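Local coordinates for WbbM protein (Klebsiella pneumoniae, PDB 6U4B) that probably acts as a bifunctional glycosyltransferase that polymerises O-antigen, with a magnesium-binding domain of glycosyltransferase family 8, at residues 407-412 with 556-561. Sequence-based numbering, arbitrary orientation.
With MG (magnesium ion), chain C.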
ATOM      1  N   SER A 407      -1.836 -24.074   5.090  1.00 37.03           N
ATOM      2  CA  SER A 407      -1.407 -22.967   4.247  1.00 42.01           C
ATOM      3  C   SER A 407      -2.574 -22.172   3.677  1.00 43.79           C
ATOM      4  O   SER A 407      -2.394 -20.998   3.334  1.00 42.18           O
ATOM      5  CB  SER A 407      -0.527 -23.479   3.105  1.00 40.30           C
ATOM      6  OG  SER A 407      -1.291 -24.196   2.151  1.00 43.11           O
ATOM      7  N   ASP A 408      -3.758 -22.770   3.571  1.00 40.96           N
ATOM      8  CA  ASP A 408      -4.926 -22.067   3.035  1.00 42.95           C
ATOM      9  C   ASP A 408      -5.694 -21.342   4.136  1.00 41.14           C
ATOM     10  O   ASP A 408      -6.915 -21.451   4.259  1.00 41.46           O
ATOM     11  CB  ASP A 408      -5.823 -23.043   2.283  1.00 46.48           C
ATOM     12  CG  ASP A 408      -6.249 -24.222   3.135  1.00 48.28           C
ATOM     13  OD1 ASP A 408      -5.672 -24.412   4.228  1.00 47.33           O
ATOM     14  OD2 ASP A 408      -7.167 -24.957   2.713  1.00 51.05           O
ATOM     15  N   THR A 409      -4.962 -20.590   4.958  1.00 37.29           N
ATOM     16  CA  THR A 409      -5.542 -19.852   6.069  1.00 40.86           C
ATOM     17  C   THR A 409      -4.979 -18.436   6.095  1.00 41.22           C
ATOM     18  O   THR A 409      -3.970 -18.132   5.455  1.00 41.69           O
ATOM     19  CB  THR A 409      -5.251 -20.529   7.417  1.00 38.05           C
ATOM     20  OG1 THR A 409      -3.841 -20.486   7.673  1.00 34.47           O
ATOM     21  CG2 THR A 409      -5.721 -21.983   7.420  1.00 37.36           C
ATOM     22  N   VAL A 410      -5.654 -17.569   6.848  1.00 36.09           N
ATOM     23  CA  VAL A 410      -5.097 -16.306   7.314  1.00 36.95           C
ATOM     24  C   VAL A 410      -5.472 -16.159   8.780  1.00 35.83           C
ATOM     25  O   VAL A 410      -6.568 -16.555   9.191  1.00 35.56           O
ATOM     26  CB  VAL A 410      -5.592 -15.086   6.499  1.00 42.73           C
ATOM     27  CG1 VAL A 410      -5.116 -15.157   5.052  1.00 43.78           C
ATOM     28  CG2 VAL A 410      -7.108 -14.950   6.566  1.00 41.64           C
ATOM     29  N   VAL A 411      -4.561 -15.609   9.575  1.00 33.19           N
ATOM     30  CA  VAL A 411      -4.822 -15.393  10.992  1.00 33.78           C
ATOM     31  C   VAL A 411      -5.316 -13.968  11.191  1.00 36.26           C
ATOM     32  O   VAL A 411      -4.986 -13.053  10.426  1.00 34.31           O
ATOM     33  CB  VAL A 411      -3.580 -15.680  11.860  1.00 30.85           C
ATOM     34  CG1 VAL A 411      -3.065 -17.088  11.591  1.00 33.55           C
ATOM     35  CG2 VAL A 411      -2.497 -14.648  11.608  1.00 33.54           C
ATOM     36  N   LYS A 412      -6.141 -13.786  12.222  1.00 41.03           N
ATOM     37  CA  LYS A 412      -6.612 -12.470  12.636  1.00 45.60           C
ATOM     38  C   LYS A 412      -6.126 -12.115  14.034  1.00 47.74           C
ATOM     39  O   LYS A 412      -6.640 -11.166  14.639  1.00 48.00           O
ATOM     40  CB  LYS A 412      -8.142 -12.407  12.586  1.00 46.99           C
ATOM     41  CG  LYS A 412      -8.746 -12.886  11.275  1.00 54.74           C
ATOM     42  CD  LYS A 412      -8.627 -11.835  10.184  1.00 57.11           C
ATOM     43  CE  LYS A 412      -9.498 -10.630  10.492  1.00 58.80           C
ATOM     44  NZ  LYS A 412      -9.532  -9.671   9.356  1.00 58.56           N
ATOM     45  N   PRO A 556     -13.381 -14.170  14.166  1.00 43.69           N
ATOM     46  CA  PRO A 556     -12.439 -15.283  14.008  1.00 46.31           C
ATOM     47  C   PRO A 556     -11.034 -14.885  14.418  1.00 45.24           C
ATOM     48  O   PRO A 556     -10.626 -13.728  14.295  1.00 39.13           O
ATOM     49  CB  PRO A 556     -12.503 -15.602  12.507  1.00 44.72           C
ATOM     50  CG  PRO A 556     -13.718 -14.881  11.995  1.00 48.09           C
ATOM     51  CD  PRO A 556     -13.867 -13.678  12.868  1.00 42.23           C
ATOM     52  N   LYS A 557     -10.291 -15.869  14.925  1.00 41.39           N
ATOM     53  CA  LYS A 557      -8.863 -15.696  15.143  1.00 43.51           C
ATOM     54  C   LYS A 557      -8.024 -16.343  14.052  1.00 39.85           C
ATOM     55  O   LYS A 557      -6.875 -15.932  13.847  1.00 41.53           O
ATOM     56  CB  LYS A 557      -8.466 -16.244  16.517  1.00 44.90           C
ATOM     57  CG  LYS A 557      -9.082 -15.445  17.656  1.00 47.32           C
ATOM     58  CD  LYS A 557      -8.512 -15.815  19.012  1.00 49.31           C
ATOM     59  CE  LYS A 557      -9.024 -14.862  20.083  1.00 52.52           C
ATOM     60  NZ  LYS A 557      -8.662 -15.303  21.458  1.00 57.11           N
ATOM     61  N   MET A 558      -8.580 -17.326  13.345  1.00 42.58           N
ATOM     62  CA  MET A 558      -7.971 -17.858  12.133  1.00 42.05           C
ATOM     63  C   MET A 558      -9.092 -18.249  11.186  1.00 41.90           C
ATOM     64  O   MET A 558     -10.059 -18.893  11.600  1.00 38.59           O
ATOM     65  CB  MET A 558      -7.063 -19.062  12.430  1.00 40.61           C
ATOM     66  CG  MET A 558      -6.452 -19.710  11.189  1.00 36.99           C
ATOM     67  SD  MET A 558      -7.500 -20.954  10.393  1.00 43.60           S
ATOM     68  CE  MET A 558      -6.961 -22.451  11.224  1.00 45.27           C
ATOM     69  N   ILE A 559      -8.953 -17.863   9.924  1.00 37.33           N
ATOM     70  CA  ILE A 559      -9.934 -18.156   8.888  1.00 37.80           C
ATOM     71  C   ILE A 559      -9.369 -19.265   8.014  1.00 41.01           C
ATOM     72  O   ILE A 559      -8.259 -19.143   7.485  1.00 37.34           O
ATOM     73  CB  ILE A 559     -10.260 -16.905   8.060  1.00 41.16           C
ATOM     74  CG1 ILE A 559     -10.860 -15.825   8.960  1.00 40.32           C
ATOM     75  CG2 ILE A 559     -11.193 -17.253   6.914  1.00 42.98           C
ATOM     76  CD1 ILE A 559     -10.872 -14.441   8.344  1.00 42.18           C
ATOM     77  N   HIS A 560     -10.122 -20.349   7.865  1.00 38.40           N
ATOM     78  CA  HIS A 560      -9.679 -21.520   7.121  1.00 39.86           C
ATOM     79  C   HIS A 560     -10.443 -21.573   5.804  1.00 41.71           C
ATOM     80  O   HIS A 560     -11.654 -21.821   5.790  1.00 43.11           O
ATOM     81  CB  HIS A 560      -9.894 -22.793   7.938  1.00 46.54           C
ATOM     82  CG  HIS A 560      -9.129 -23.973   7.426  1.00 55.46           C
ATOM     83  ND1 HIS A 560      -9.098 -25.184   8.084  1.00 57.95           N
ATOM     84  CD2 HIS A 560      -8.364 -24.127   6.319  1.00 55.95           C
ATOM     85  CE1 HIS A 560      -8.345 -26.032   7.406  1.00 58.76           C
ATOM     86  NE2 HIS A 560      -7.889 -25.416   6.331  1.00 60.19           N
ATOM     87  N   TYR A 561      -9.734 -21.357   4.695  1.00 43.64           N
ATOM     88  CA  TYR A 561     -10.361 -21.440   3.383  1.00 48.91           C
ATOM     89  C   TYR A 561     -10.361 -22.873   2.874  1.00 56.27           C
ATOM     90  O   TYR A 561      -9.985 -23.136   1.726  1.00 56.71           O
ATOM     91  CB  TYR A 561      -9.660 -20.515   2.393  1.00 48.06           C
ATOM     92  CG  TYR A 561      -9.663 -19.079   2.842  1.00 46.64           C
ATOM     93  CD1 TYR A 561      -8.576 -18.545   3.518  1.00 42.67           C
ATOM     94  CD2 TYR A 561     -10.766 -18.263   2.625  1.00 44.34           C
ATOM     95  CE1 TYR A 561      -8.578 -17.234   3.946  1.00 38.74           C
ATOM     96  CE2 TYR A 561     -10.777 -16.950   3.047  1.00 45.05           C
ATOM     97  CZ  TYR A 561      -9.679 -16.443   3.707  1.00 44.00           C
ATOM     98  OH  TYR A 561      -9.680 -15.138   4.132  1.00 41.76           O
TER
HETATM   99 MG    MG C 602      -6.810 -26.498   4.951  1.00 35.94          MG
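Asp408 and His560 meet at a magnesium ion, at the same end of a short antiparallel strand pair. His560 NE2 binds the metal at 2.1 Å, and Asp408 straddles it with both oxygens, OD1 at 2.5 Å and OD2 at 2.7 Å; Asp406 supplies the third protein ligand, completing a DxD motif as in metal-dependent family 8 glycosyltransferases. The carboxylate lies at the imidazole edge, its plane turned 82° from the ring. With CG anti to the backbone N (chi1 -164°), the His560 ring reaches the metal; ND1 is hydrogen-bonded to Asn526 OD1, so the ring is held at both nitrogens and its rotation is fixed.

Four backbone hydrogen bonds tie the two segments, the outer two reaching just beyond the strands. Val410 and Ile559 form the hydrogen-bonded pair: Ile559 N gives a nearly straight bond to Val410 O (2.8 Å), and Val410 N returns a longer one to Ile559 O (3.1 Å). Tyr561 N to Asp408 O closes the metal end, and Lys412 N to Lys557 O the other.

Apolar contacts line both faces. Beside His560, Thr409 CG2 touches Met558 SD and His560 CD2, both at 3.6 Å, while Thr409 OG1 is hydrogen-bonded to Asp406 O. On the other face Val410 CG2 reaches the Tyr561 ring edge, 3.8 Å from CE1, and CG and CD of the bent Lys412 chain pass Ile559 CD1 before NZ forms a salt bridge with Asp578.

Strand 558-560 runs between 409-411 and 527-528 in a three-stranded sheet. Helix 313-325 packs along 408-411, and helix 576-583 covers Val410, Ile559 and Tyr561.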